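Local coordinates for protein putative O-GlcNAcase nagJ (Clostridium perfringens, PDB 6PV5) that probably acts as a hexosaminidase of glycoside hydrolase family 84, releasing terminal N-acetylhexosamine residues from glycans, this chain covering the N-terminal, catalytic and following helical regions, at residues M217-A223 / K257-A263; N539-S543 / D555-S559; S345-N349 / K390-Y395; L510-W514 / L575-V579. All blocks are in the same frame, centred on the assembly; numbering follows the deposited sequence. Where two conformers were deposited one is given.

Contact 1: M217-A223 / K257-A263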
# COMPACT_ATOMS: atom_id res chain seq x y z
N MET A 217 0.80 -7.31 -5.17
CA MET A 217 1.98 -6.84 -4.46
C MET A 217 2.85 -8.05 -4.13
O MET A 217 2.34 -9.04 -3.61
CB MET A 217 1.63 -6.14 -3.15
CG MET A 217 0.58 -5.05 -3.32
SD MET A 217 0.45 -4.01 -1.82
CE MET A 217 1.89 -2.96 -2.02
N ASN A 218 4.16 -7.94 -4.37
CA ASN A 218 4.99 -9.12 -4.50
C ASN A 218 5.98 -9.22 -3.36
O ASN A 218 6.86 -10.07 -3.41
CB ASN A 218 5.67 -9.18 -5.88
CG ASN A 218 6.69 -8.08 -6.13
OD1 ASN A 218 6.90 -7.19 -5.29
ND2 ASN A 218 7.35 -8.13 -7.28
N ALA A 219 5.87 -8.36 -2.33
CA ALA A 219 6.80 -8.53 -1.22
C ALA A 219 6.22 -8.04 0.10
O ALA A 219 5.48 -7.06 0.15
CB ALA A 219 8.11 -7.83 -1.52
N TYR A 220 6.65 -8.69 1.18
CA TYR A 220 6.37 -8.27 2.53
C TYR A 220 7.68 -8.20 3.29
O TYR A 220 8.35 -9.22 3.46
CB TYR A 220 5.38 -9.24 3.17
CG TYR A 220 5.25 -9.14 4.67
CD1 TYR A 220 4.81 -7.97 5.28
CD2 TYR A 220 5.57 -10.21 5.49
CE1 TYR A 220 4.72 -7.86 6.65
CE2 TYR A 220 5.46 -10.13 6.87
CZ TYR A 220 5.03 -8.95 7.45
OH TYR A 220 4.91 -8.86 8.81
N ILE A 221 8.04 -7.00 3.76
CA ILE A 221 9.28 -6.84 4.50
C ILE A 221 9.00 -6.99 5.99
O ILE A 221 8.40 -6.12 6.64
CB ILE A 221 10.02 -5.54 4.12
CG1 ILE A 221 10.24 -5.43 2.61
CG2 ILE A 221 11.34 -5.45 4.87
CD1 ILE A 221 10.91 -4.16 2.18
N TYR A 222 9.46 -8.11 6.53
CA TYR A 222 9.30 -8.41 7.94
C TYR A 222 10.33 -7.66 8.76
O TYR A 222 11.48 -8.08 8.91
CB TYR A 222 9.32 -9.93 8.14
CG TYR A 222 9.08 -10.38 9.55
CD1 TYR A 222 7.78 -10.52 10.05
CD2 TYR A 222 10.13 -10.67 10.40
CE1 TYR A 222 7.55 -10.93 11.35
CE2 TYR A 222 9.92 -11.08 11.71
CZ TYR A 222 8.62 -11.24 12.18
OH TYR A 222 8.42 -11.63 13.47
N ALA A 223 9.92 -6.51 9.31
CA ALA A 223 10.87 -5.66 10.02
C ALA A 223 10.30 -5.17 11.35
O ALA A 223 10.53 -4.02 11.73
CB ALA A 223 11.31 -4.53 9.11
N LYS A 257 2.82 -15.71 -3.93
CA LYS A 257 3.77 -15.06 -4.82
C LYS A 257 4.23 -13.77 -4.17
O LYS A 257 4.44 -12.76 -4.85
CB LYS A 257 3.18 -14.84 -6.21
CG LYS A 257 2.87 -16.12 -6.99
CD LYS A 257 4.03 -17.09 -7.09
CE LYS A 257 3.81 -18.18 -8.12
NZ LYS A 257 4.84 -19.23 -8.01
N VAL A 258 4.40 -13.81 -2.85
CA VAL A 258 4.85 -12.67 -2.09
C VAL A 258 6.20 -13.04 -1.49
O VAL A 258 6.28 -13.98 -0.72
CB VAL A 258 3.86 -12.28 -0.98
CG1 VAL A 258 4.44 -11.23 -0.05
CG2 VAL A 258 2.51 -11.82 -1.54
N ASP A 259 7.24 -12.28 -1.85
CA ASP A 259 8.55 -12.47 -1.24
C ASP A 259 8.50 -12.09 0.23
O ASP A 259 8.25 -10.93 0.57
CB ASP A 259 9.66 -11.66 -1.91
CG ASP A 259 9.96 -12.14 -3.31
OD1 ASP A 259 9.97 -13.38 -3.51
OD2 ASP A 259 10.19 -11.28 -4.19
N PHE A 260 8.77 -13.08 1.09
CA PHE A 260 9.00 -12.81 2.48
C PHE A 260 10.43 -12.32 2.61
O PHE A 260 11.38 -13.09 2.41
CB PHE A 260 8.77 -14.06 3.34
CG PHE A 260 8.83 -13.80 4.82
CD1 PHE A 260 10.03 -13.80 5.50
CD2 PHE A 260 7.67 -13.58 5.54
CE1 PHE A 260 10.07 -13.57 6.87
CE2 PHE A 260 7.71 -13.33 6.90
CZ PHE A 260 8.90 -13.35 7.57
N VAL A 261 10.57 -11.03 2.95
CA VAL A 261 11.88 -10.42 3.12
C VAL A 261 12.18 -10.31 4.61
O VAL A 261 11.45 -9.64 5.35
CB VAL A 261 11.96 -9.04 2.42
CG1 VAL A 261 13.35 -8.44 2.52
CG2 VAL A 261 11.50 -9.12 0.97
N PHE A 262 13.25 -10.95 5.07
CA PHE A 262 13.62 -10.82 6.46
C PHE A 262 14.64 -9.70 6.63
O PHE A 262 15.71 -9.72 6.01
CB PHE A 262 14.18 -12.14 7.02
CG PHE A 262 14.36 -12.10 8.51
CD1 PHE A 262 13.36 -12.58 9.35
CD2 PHE A 262 15.47 -11.51 9.08
CE1 PHE A 262 13.49 -12.51 10.73
CE2 PHE A 262 15.61 -11.47 10.47
CZ PHE A 262 14.61 -11.96 11.29
N ALA A 263 14.32 -8.76 7.54
CA ALA A 263 15.17 -7.60 7.78
C ALA A 263 15.95 -7.80 9.07
O ALA A 263 15.39 -8.20 10.09
CB ALA A 263 14.34 -6.33 7.83
O HOH W 1 1.94 -11.16 -5.25
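At the edge of the Tyr-220 ring, close to its plane, lies CE2 of Phe-260, and Tyr-220 CE2 in turn meets the edge of the Tyr-222 ring. The rings of Tyr-222 and Phe-260 are near parallel, 28° apart, but slid so far that they barely overlap; CZ of Phe-260 reaches Tyr-222 CB at 3.5 Å. Phe-262 closes this aromatic cluster obliquely, its CE1 3.8 Å from Tyr-222 CD2. The framework is a beta-alpha-beta unit of the (beta/alpha)8 barrel, in which barrel strands two (219-222) and three (259-264) run parallel and helix 243-255 packs on the aromatic face through Met-246, Leu-249 and Ile-250. The phenol ends are held outside the pair: Tyr-220 OH by Glu-193, Tyr-222 OH by Asp-227 and Arg-245. Ala-219, Ile-221 and Val-261 occupy the other face, Ile-221 CG1 lying 4.0 Å from Val-261 CB. A parallel ladder joins the strands, Tyr-220 and Tyr-222 each using both N and O. Ala-223, at the C-terminal end, has its side chain about 11 Å from that of Asp-305, the predicted proton donor. At the N-terminal end a water bridges the segments, 2.7 Å from Met-217 O and 3.0 Å from Lys-257 O.

Contact 2: N539-S543 / D555-S559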
# COMPACT_ATOMS: atom_id res chain seq x y z
N ASN A 539 -23.65 6.03 12.44
CA ASN A 539 -24.63 5.01 12.77
C ASN A 539 -24.76 4.01 11.63
O ASN A 539 -24.88 2.80 11.88
CB ASN A 539 -26.00 5.61 13.10
CG ASN A 539 -26.09 6.14 14.52
OD1 ASN A 539 -25.09 6.18 15.24
ND2 ASN A 539 -27.28 6.54 14.95
N LYS A 540 -24.77 4.52 10.38
CA LYS A 540 -24.97 3.60 9.27
C LYS A 540 -23.76 2.68 9.14
O LYS A 540 -23.91 1.50 8.83
CB LYS A 540 -25.14 4.31 7.92
CG LYS A 540 -26.40 5.14 7.71
CD LYS A 540 -26.14 6.12 6.57
CE LYS A 540 -27.14 7.26 6.44
NZ LYS A 540 -28.40 6.82 5.81
N LEU A 541 -22.55 3.24 9.32
CA LEU A 541 -21.35 2.41 9.28
C LEU A 541 -21.31 1.45 10.47
O LEU A 541 -20.93 0.30 10.31
CB LEU A 541 -20.11 3.30 9.23
CG LEU A 541 -19.89 3.99 7.89
CD1 LEU A 541 -18.87 5.11 8.05
CD2 LEU A 541 -19.44 2.97 6.85
N ARG A 542 -21.72 1.92 11.66
CA ARG A 542 -21.63 1.05 12.82
C ARG A 542 -22.59 -0.13 12.64
O ARG A 542 -22.32 -1.26 13.05
CB ARG A 542 -21.86 1.81 14.13
CG ARG A 542 -21.56 0.99 15.38
CD ARG A 542 -21.75 1.86 16.60
NE ARG A 542 -20.93 3.06 16.59
CZ ARG A 542 -21.35 4.31 16.36
NH1 ARG A 542 -22.62 4.56 16.08
NH2 ARG A 542 -20.46 5.30 16.38
N SER A 543 -23.69 0.14 11.93
CA SER A 543 -24.69 -0.87 11.70
C SER A 543 -24.30 -1.86 10.59
O SER A 543 -24.58 -3.05 10.72
CB SER A 543 -26.03 -0.22 11.46
OG SER A 543 -26.91 -1.18 10.91
N ASP A 555 -13.93 3.28 15.68
CA ASP A 555 -15.17 3.63 16.38
C ASP A 555 -15.12 4.99 17.06
O ASP A 555 -16.09 5.73 16.96
CB ASP A 555 -15.71 2.60 17.37
CG ASP A 555 -17.14 2.97 17.80
OD1 ASP A 555 -18.10 2.73 17.02
OD2 ASP A 555 -17.28 3.56 18.86
N SER A 556 -14.04 5.31 17.79
CA SER A 556 -13.91 6.62 18.42
C SER A 556 -13.93 7.76 17.39
O SER A 556 -14.49 8.83 17.66
CB SER A 556 -12.69 6.71 19.27
OG SER A 556 -12.78 5.77 20.31
N HIS A 557 -13.29 7.52 16.24
CA HIS A 557 -13.25 8.50 15.16
C HIS A 557 -14.66 8.77 14.64
O HIS A 557 -15.01 9.92 14.41
CB HIS A 557 -12.29 8.05 14.05
CG HIS A 557 -10.88 8.02 14.56
ND1 HIS A 557 -10.38 6.96 15.31
CD2 HIS A 557 -9.88 8.92 14.49
CE1 HIS A 557 -9.14 7.21 15.67
NE2 HIS A 557 -8.80 8.40 15.15
N LEU A 558 -15.44 7.71 14.45
CA LEU A 558 -16.79 7.83 13.93
C LEU A 558 -17.69 8.61 14.90
O LEU A 558 -18.52 9.39 14.47
CB LEU A 558 -17.36 6.42 13.72
CG LEU A 558 -16.82 5.65 12.51
CD1 LEU A 558 -17.23 4.19 12.63
CD2 LEU A 558 -17.36 6.20 11.20
N SER A 559 -17.53 8.37 16.21
CA SER A 559 -18.32 9.04 17.23
C SER A 559 -18.00 10.53 17.23
O SER A 559 -18.91 11.35 17.33
CB SER A 559 -18.07 8.44 18.61
OG SER A 559 -18.34 7.05 18.56
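With CG anti to the backbone N (chi1 -171°), Arg-542 sends its chain toward helix 548-579 and then bends at chi3 (-57°), bringing NE to Asp-555. Asp-555 likewise carries CG opposite its own N, which swings the carboxylate back toward the arginine. The result is a salt bridge with a single well-aligned hydrogen bond: NE to OD1 is 2.9 Å, the N-H pointing almost straight at the oxygen. OD1 receives it on the syn lone pair and lies at the guanidinium edge, yet the two flat groups are turned 70° against each other, a one-point rather than a two-point grip. Asn-539 OD1 adds a weak bond to Arg-542 NH1 at 3.1 Å, from within the same helical turn. Deeper in, the buried Leu-541 and Leu-558 lie roughly perpendicular, CD1 of the first 3.7 Å from CD2 of the second. The motif is an antiparallel helical hairpin: the local axes run nearly opposed and come no closer than 10.5 Å, so side chains bridge the gap. Within the same turn as Asp-555, His-557 sends NE2 to a hydrogen bond with Asp-413 O. Helix 480-487 packs beside both partners, Glu-482 touching Leu-541 and Phe-486 touching Leu-558, while Met-479 also meets Leu-541.

Contact 3: S345-N349 / K390-Y395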
# COMPACT_ATOMS: atom_id res chain seq x y z
N SER A 345 17.51 15.10 1.83
CA SER A 345 18.18 16.25 2.44
C SER A 345 19.33 15.85 3.36
O SER A 345 20.30 16.60 3.48
CB SER A 345 17.19 17.16 3.13
OG SER A 345 16.28 17.65 2.16
N SER A 346 19.22 14.68 4.01
CA SER A 346 20.30 14.19 4.87
C SER A 346 21.56 13.87 4.06
O SER A 346 22.65 13.79 4.62
CB SER A 346 19.89 13.00 5.72
OG SER A 346 19.73 11.84 4.92
N MET A 347 21.42 13.72 2.74
CA MET A 347 22.49 13.18 1.90
C MET A 347 23.35 14.30 1.34
O MET A 347 24.44 14.03 0.82
CB MET A 347 21.90 12.41 0.71
CG MET A 347 21.21 11.11 1.06
SD MET A 347 20.53 10.42 -0.45
CE MET A 347 19.36 9.23 0.23
N PHE A 348 22.84 15.55 1.40
CA PHE A 348 23.46 16.68 0.72
C PHE A 348 23.68 17.83 1.69
O PHE A 348 22.81 18.16 2.49
CB PHE A 348 22.59 17.19 -0.44
CG PHE A 348 22.41 16.18 -1.54
CD1 PHE A 348 23.36 16.04 -2.54
CD2 PHE A 348 21.31 15.35 -1.57
CE1 PHE A 348 23.19 15.12 -3.56
CE2 PHE A 348 21.16 14.40 -2.56
CZ PHE A 348 22.10 14.28 -3.56
N ASN A 349 24.87 18.42 1.59
CA ASN A 349 25.18 19.70 2.20
C ASN A 349 25.24 20.72 1.07
O ASN A 349 26.25 20.80 0.38
CB ASN A 349 26.48 19.65 3.01
CG ASN A 349 26.63 20.83 3.94
OD1 ASN A 349 26.14 21.93 3.65
ND2 ASN A 349 27.29 20.62 5.07
N LYS A 390 17.99 13.01 -8.42
CA LYS A 390 19.11 13.54 -7.68
C LYS A 390 19.74 12.43 -6.83
O LYS A 390 20.94 12.44 -6.59
CB LYS A 390 18.70 14.76 -6.85
CG LYS A 390 19.85 15.40 -6.09
CD LYS A 390 19.50 16.73 -5.44
CE LYS A 390 20.73 17.49 -5.01
NZ LYS A 390 20.42 18.50 -3.96
N VAL A 391 18.91 11.50 -6.36
CA VAL A 391 19.40 10.48 -5.45
C VAL A 391 19.93 9.30 -6.28
O VAL A 391 20.96 8.75 -5.92
CB VAL A 391 18.33 10.04 -4.42
CG1 VAL A 391 18.81 8.85 -3.59
CG2 VAL A 391 17.93 11.20 -3.52
N SER A 392 19.23 8.95 -7.37
CA SER A 392 19.67 7.83 -8.20
C SER A 392 21.00 8.16 -8.88
O SER A 392 21.81 7.27 -9.09
CB SER A 392 18.63 7.44 -9.20
OG SER A 392 18.46 8.45 -10.19
N ASN A 393 21.25 9.45 -9.15
CA ASN A 393 22.52 9.90 -9.71
C ASN A 393 23.66 9.70 -8.73
O ASN A 393 24.77 9.37 -9.13
CB ASN A 393 22.47 11.32 -10.26
CG ASN A 393 21.75 11.37 -11.59
OD1 ASN A 393 21.59 10.35 -12.26
ND2 ASN A 393 21.30 12.55 -11.98
N VAL A 394 23.38 9.88 -7.43
CA VAL A 394 24.45 9.73 -6.45
C VAL A 394 24.76 8.24 -6.28
O VAL A 394 25.92 7.88 -6.09
CB VAL A 394 24.07 10.40 -5.11
CG1 VAL A 394 25.10 10.11 -4.02
CG2 VAL A 394 23.86 11.90 -5.28
N TYR A 395 23.73 7.38 -6.34
CA TYR A 395 23.85 5.97 -6.00
C TYR A 395 24.13 5.13 -7.25
O TYR A 395 24.42 3.93 -7.13
CB TYR A 395 22.61 5.47 -5.24
CG TYR A 395 22.75 5.58 -3.74
CD1 TYR A 395 22.32 6.71 -3.06
CD2 TYR A 395 23.32 4.56 -3.01
CE1 TYR A 395 22.48 6.82 -1.69
CE2 TYR A 395 23.47 4.64 -1.64
CZ TYR A 395 23.06 5.78 -0.98
OH TYR A 395 23.23 5.87 0.37
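Lys-390 lies along one face of the Phe-348 ring, its CB directed toward segment 345-349 and the chain extended beyond CG. CG comes first, 3.6 Å from Phe-348 CZ at the far end of the ring; CD follows, 4.0 Å from the same CZ. CE then stands over the ring centre, 3.7 Å from the centroid and 9° off the normal, a CH-pi contact. NZ goes one step further toward the ring's root, nearest to Phe-348 CG at 3.9 Å, and remains over the face as a cation-pi partner, 14° off the normal. The lysine chain runs back along the ring from its CZ end to its CG end, antiparallel to the phenylalanine side chain. In the (beta/alpha)8 barrel, this contact brings helix 385-395, which precedes strand 399-403, against the short strand 348-349, which in the chain comes between barrel strands 336-338 and 369-372. Val-394, one turn on from Lys-390, sets CG2 3.4 Å from Phe-348 CZ in an oblique approach. On the buried side Met-347 is extended from CG onward (chi2 177°) and lies crosswise to Val-391, its CE 3.9 Å from Val-391 CG1. Its SD sits at the edge of the Tyr-395 ring, near the plane, 4.3 Å from CE1. Trp-372 of strand 369-372 touches both Met-347 and Val-391.

Contact 4: L510-W514 / L575-V579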
# COMPACT_ATOMS: atom_id res chain seq x y z
N LEU A 510 -16.41 31.52 1.99
CA LEU A 510 -17.43 32.02 2.89
C LEU A 510 -16.87 33.18 3.70
O LEU A 510 -17.53 34.22 3.80
CB LEU A 510 -17.92 30.88 3.78
CG LEU A 510 -18.97 31.22 4.84
CD1 LEU A 510 -19.86 30.02 5.08
CD2 LEU A 510 -18.33 31.66 6.15
N TRP A 511 -15.66 33.02 4.25
CA TRP A 511 -15.14 34.01 5.17
C TRP A 511 -14.88 35.35 4.48
O TRP A 511 -15.00 36.39 5.12
CB TRP A 511 -13.91 33.54 5.95
CG TRP A 511 -14.23 32.55 7.03
CD1 TRP A 511 -13.66 31.32 7.22
CD2 TRP A 511 -15.21 32.71 8.08
NE1 TRP A 511 -14.20 30.71 8.32
CE2 TRP A 511 -15.16 31.53 8.86
CE3 TRP A 511 -16.11 33.72 8.44
CZ2 TRP A 511 -15.99 31.34 9.97
CZ3 TRP A 511 -16.95 33.53 9.52
CH2 TRP A 511 -16.88 32.35 10.28
N GLU A 512 -14.51 35.30 3.20
CA GLU A 512 -14.26 36.51 2.43
C GLU A 512 -15.57 37.26 2.23
O GLU A 512 -15.63 38.47 2.42
CB GLU A 512 -13.65 36.16 1.06
CG GLU A 512 -12.20 35.75 1.11
CD GLU A 512 -11.20 36.89 1.03
OE1 GLU A 512 -11.29 37.69 0.07
OE2 GLU A 512 -10.31 36.96 1.92
N LYS A 513 -16.64 36.54 1.87
CA LYS A 513 -17.96 37.11 1.68
C LYS A 513 -18.52 37.65 2.99
O LYS A 513 -19.19 38.68 3.02
CB LYS A 513 -18.90 36.07 1.07
CG LYS A 513 -18.58 35.73 -0.37
CD LYS A 513 -19.45 34.64 -0.96
CE LYS A 513 -18.91 34.19 -2.31
NZ LYS A 513 -19.84 33.25 -2.98
N TRP A 514 -18.25 36.93 4.08
CA TRP A 514 -18.76 37.29 5.39
C TRP A 514 -18.16 38.63 5.78
O TRP A 514 -18.89 39.52 6.18
CB TRP A 514 -18.42 36.20 6.40
CG TRP A 514 -18.81 36.52 7.82
CD1 TRP A 514 -18.01 37.03 8.80
CD2 TRP A 514 -20.10 36.30 8.41
NE1 TRP A 514 -18.72 37.13 9.97
CE2 TRP A 514 -20.00 36.71 9.75
CE3 TRP A 514 -21.31 35.80 7.93
CZ2 TRP A 514 -21.09 36.65 10.63
CZ3 TRP A 514 -22.38 35.71 8.80
CH2 TRP A 514 -22.27 36.14 10.13
N LEU A 575 -24.18 31.63 12.68
CA LEU A 575 -23.99 32.57 11.58
C LEU A 575 -25.33 33.16 11.13
O LEU A 575 -25.44 34.36 10.86
CB LEU A 575 -23.25 31.90 10.42
CG LEU A 575 -21.75 31.62 10.65
CD1 LEU A 575 -21.11 30.88 9.48
CD2 LEU A 575 -20.98 32.90 10.95
N GLN A 576 -26.35 32.31 11.00
CA GLN A 576 -27.65 32.75 10.52
C GLN A 576 -28.29 33.73 11.50
O GLN A 576 -28.92 34.68 11.07
CB GLN A 576 -28.59 31.56 10.31
CG GLN A 576 -28.42 30.88 8.96
CD GLN A 576 -29.12 29.54 8.93
OE1 GLN A 576 -29.43 28.96 9.96
NE2 GLN A 576 -29.34 29.04 7.72
N ASP A 577 -28.16 33.46 12.81
CA ASP A 577 -28.64 34.32 13.88
C ASP A 577 -28.07 35.72 13.74
O ASP A 577 -28.77 36.70 14.00
CB ASP A 577 -28.31 33.77 15.27
CG ASP A 577 -28.94 32.42 15.55
OD1 ASP A 577 -28.42 31.69 16.43
OD2 ASP A 577 -29.92 32.09 14.86
N ILE A 578 -26.78 35.82 13.36
CA ILE A 578 -26.10 37.10 13.24
C ILE A 578 -26.67 37.87 12.04
O ILE A 578 -26.92 39.06 12.15
CB ILE A 578 -24.58 36.91 13.18
CG1 ILE A 578 -24.06 36.31 14.49
CG2 ILE A 578 -23.86 38.20 12.81
CD1 ILE A 578 -22.64 35.79 14.45
N VAL A 579 -26.90 37.16 10.93
CA VAL A 579 -27.51 37.75 9.74
C VAL A 579 -28.92 38.25 10.08
O VAL A 579 -29.28 39.34 9.66
CB VAL A 579 -27.49 36.77 8.54
CG1 VAL A 579 -28.51 37.13 7.46
CG2 VAL A 579 -26.10 36.65 7.93
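Segments 510-514 and 575-579 are both helical and run nearly parallel, with 18° between their local directions; their axes approach no closer than 13.8 Å. That spacing is too wide for backbones in close contact, and the nearest CA pair, Trp-514 with Leu-575, is still 9.4 Å apart. Large side chains therefore span the gap between two helices of the helical region that follows the catalytic barrel, a part of the chain related in sequence to hyaluronidase post-catalytic domains. Trp-514 does most of the bridging. Its first torsion, 176°, places CG across from the backbone N and carries the indole out toward helix 548-579. Leu-575 meets one face of that indole: CD2 lies 3.7 Å from the centroid of the six-membered ring and 17° off its normal, a CH-pi contact. The same methyl approaches Trp-511 CH2 obliquely at 4.2 Å; Trp-511, whose CZ3 lies over that same face of Trp-514, stands beside it. Leu-575's other methyl, CD1, is a looser neighbour of Leu-510 CD2. Phe-615 of helix 612-619 also touches Leu-575, while Leu-510 continues onto Leu-524 and Leu-527 of helix 521-544. Trp-511 has a further partner in Lys-618, a cation-pi contact. At the outer end of the Trp-514 indole, Ile-578 presents CB at the ring edge, in plane, and its CG2 lies 3.7 Å from CH2; Val-579 CG2 approaches CZ3 at 3.9 Å.

From the N terminus, contact 1 closes first: 33 residues, including helix 243-255, separate its segments, and it joins the second and third barrel strands. Contact 3 follows in series, bringing together 345-349 and 390-395 after a 40-residue excursion through helix 355-363 and strand 369-372; its centre lies 26 Å from that of contact 1. After barrel strands 399-403 and 431-436 the chain passes into the helical region. Here contact 4 closes a wide loop of 60 intervening residues, and the short hairpin of contact 2 falls entirely within it. Both use helix 548-579, at points whose contact centres are 31 Å apart, pairing it with helix 521-544 in contact 2 and helix 501-515 in contact 4. No two contacts cross.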